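Local coordinates for TCP pilus virulence regulatory protein (Vibrio cholerae, PDB 4MLO) that activates transcription of virulence genes as an AraC-family regulator, probably including those of the toxin-coregulated pilus, and binds palmitoleic acid, at residues A[141-144]-A[145-149]. Numbering follows the deposited sequence.
Sequences DEFL and KVFFS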
loop_
_atom_site.group_PDB
_atom_site.type_symbol
_atom_site.label_atom_id
_atom_site.label_comp_id
_atom_site.label_asym_id
_atom_site.label_seq_id
_atom_site.Cartn_x
_atom_site.Cartn_y
_atom_site.Cartn_z
ATOM N N ASP A 141 16.423 16.685 -3.450
ATOM C CA ASP A 141 15.178 16.678 -2.692
ATOM C C ASP A 141 14.118 17.532 -3.380
ATOM O O ASP A 141 12.948 17.140 -3.450
ATOM C CB ASP A 141 15.431 17.177 -1.271
ATOM C CG ASP A 141 16.282 16.211 -0.444
ATOM O OD1 ASP A 141 16.980 16.682 0.477
ATOM O OD2 ASP A 141 16.247 14.989 -0.701
ATOM N N GLU A 142 14.517 18.688 -3.916
ATOM C CA GLU A 142 13.585 19.556 -4.627
ATOM C C GLU A 142 13.014 18.858 -5.856
ATOM O O GLU A 142 11.800 18.888 -6.094
ATOM C CB GLU A 142 14.282 20.860 -5.025
ATOM C CG GLU A 142 13.360 21.913 -5.642
ATOM C CD GLU A 142 12.402 22.514 -4.629
ATOM O OE1 GLU A 142 11.326 23.022 -5.030
ATOM O OE2 GLU A 142 12.731 22.481 -3.424
ATOM N N PHE A 143 13.870 18.213 -6.648
ATOM C CA PHE A 143 13.368 17.504 -7.817
ATOM C C PHE A 143 12.320 16.475 -7.415
ATOM O O PHE A 143 11.278 16.345 -8.071
ATOM C CB PHE A 143 14.517 16.824 -8.555
ATOM C CG PHE A 143 14.085 16.013 -9.742
ATOM C CD1 PHE A 143 13.502 14.776 -9.581
ATOM C CD2 PHE A 143 14.290 16.488 -11.026
ATOM C CE1 PHE A 143 13.111 14.020 -10.688
ATOM C CE2 PHE A 143 13.899 15.758 -12.124
ATOM C CZ PHE A 143 13.303 14.511 -11.954
ATOM N N LEU A 144 12.591 15.717 -6.357
ATOM C CA LEU A 144 11.693 14.619 -5.996
ATOM C C LEU A 144 10.382 15.149 -5.462
ATOM O O LEU A 144 9.313 14.621 -5.794
ATOM C CB LEU A 144 12.357 13.701 -4.975
ATOM C CG LEU A 144 13.576 12.954 -5.511
ATOM C CD1 LEU A 144 14.386 12.396 -4.365
ATOM C CD2 LEU A 144 13.144 11.842 -6.455
ATOM N N LYS A 145 10.434 16.212 -4.650
ATOM C CA LYS A 145 9.189 16.777 -4.136
ATOM C C LYS A 145 8.337 17.343 -5.269
ATOM O O LYS A 145 7.112 17.140 -5.300
ATOM C CB LYS A 145 9.489 17.847 -3.085
ATOM C CG LYS A 145 10.039 17.270 -1.775
ATOM C CD LYS A 145 10.279 18.332 -0.698
ATOM C CE LYS A 145 11.457 19.215 -1.056
ATOM N NZ LYS A 145 11.812 20.128 0.049
ATOM N N VAL A 146 8.968 18.034 -6.227
ATOM C CA VAL A 146 8.220 18.598 -7.347
ATOM C C VAL A 146 7.672 17.485 -8.226
ATOM O O VAL A 146 6.513 17.537 -8.666
ATOM C CB VAL A 146 9.109 19.570 -8.152
ATOM C CG1 VAL A 146 8.406 20.028 -9.424
ATOM C CG2 VAL A 146 9.467 20.777 -7.292
ATOM N N PHE A 147 8.491 16.469 -8.508
ATOM C CA PHE A 147 8.041 15.365 -9.359
ATOM C C PHE A 147 6.826 14.657 -8.758
ATOM O O PHE A 147 5.794 14.482 -9.428
ATOM C CB PHE A 147 9.175 14.369 -9.576
ATOM C CG PHE A 147 8.777 13.193 -10.419
ATOM C CD1 PHE A 147 8.872 13.258 -11.791
ATOM C CD2 PHE A 147 8.266 12.047 -9.847
ATOM C CE1 PHE A 147 8.493 12.192 -12.575
ATOM C CE2 PHE A 147 7.884 10.987 -10.629
ATOM C CZ PHE A 147 8.001 11.070 -12.000
ATOM N N PHE A 148 6.918 14.269 -7.482
ATOM C CA PHE A 148 5.861 13.474 -6.861
ATOM C C PHE A 148 4.624 14.300 -6.517
ATOM O O PHE A 148 3.504 13.792 -6.641
ATOM C CB PHE A 148 6.405 12.756 -5.637
ATOM C CG PHE A 148 7.122 11.489 -5.974
ATOM C CD1 PHE A 148 6.407 10.318 -6.179
ATOM C CD2 PHE A 148 8.498 11.472 -6.130
ATOM C CE1 PHE A 148 7.069 9.121 -6.497
ATOM C CE2 PHE A 148 9.170 10.281 -6.458
ATOM C CZ PHE A 148 8.456 9.114 -6.642
ATOM N N SER A 149 4.769 15.568 -6.111
ATOM C CA SER A 149 3.572 16.380 -5.945
ATOM C C SER A 149 2.854 16.576 -7.280
ATOM O O SER A 149 1.624 16.485 -7.346
ATOM C CB SER A 149 3.910 17.728 -5.286
ATOM O OG SER A 149 4.873 18.441 -6.023
#
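Lys145 runs back along the first turn of helix 141-159, over the carbonyl of Asp141. Its CB lies 3.5 Å from Asp141 O and its CG 3.4 Å; CD stands slightly farther off, and the bend at chi3 (-71°) brings CE back to 3.5 Å from the same oxygen. NZ then ends 4.3 Å from Glu142 OE2, too far for a salt bridge, though the opposite charges probably attract. Glu142 itself bends at chi2 (70°); its OE1 lies against Val146 CG2, the two side chains slanting across each other, and makes a weak hydrogen bond to Tyr97 OH. These contacts, at spacings of three and four residues, belong to an alpha-helix in the N-terminal cupin-like part of ToxT, far out on the surface; Lys145, Val146 and Ser149 pack on Tyr97. On the side that meets helix 121-131, Phe143 and Phe147 lie side by side, with Phe143 CE1 4.1 Å from Phe147 CB, and both touch Val126. Phe148 is buried against Phe7 and Phe90; its CD2 edge faces Leu144 O in the ring plane at 3.3 Å, and Leu144 CD2 approaches its CE2. One turn beyond Lys145, Ser149 OG donates to Lys145 O over 2.7 Å and Ser149 N bonds to it from the opposite face of the carbonyl plane.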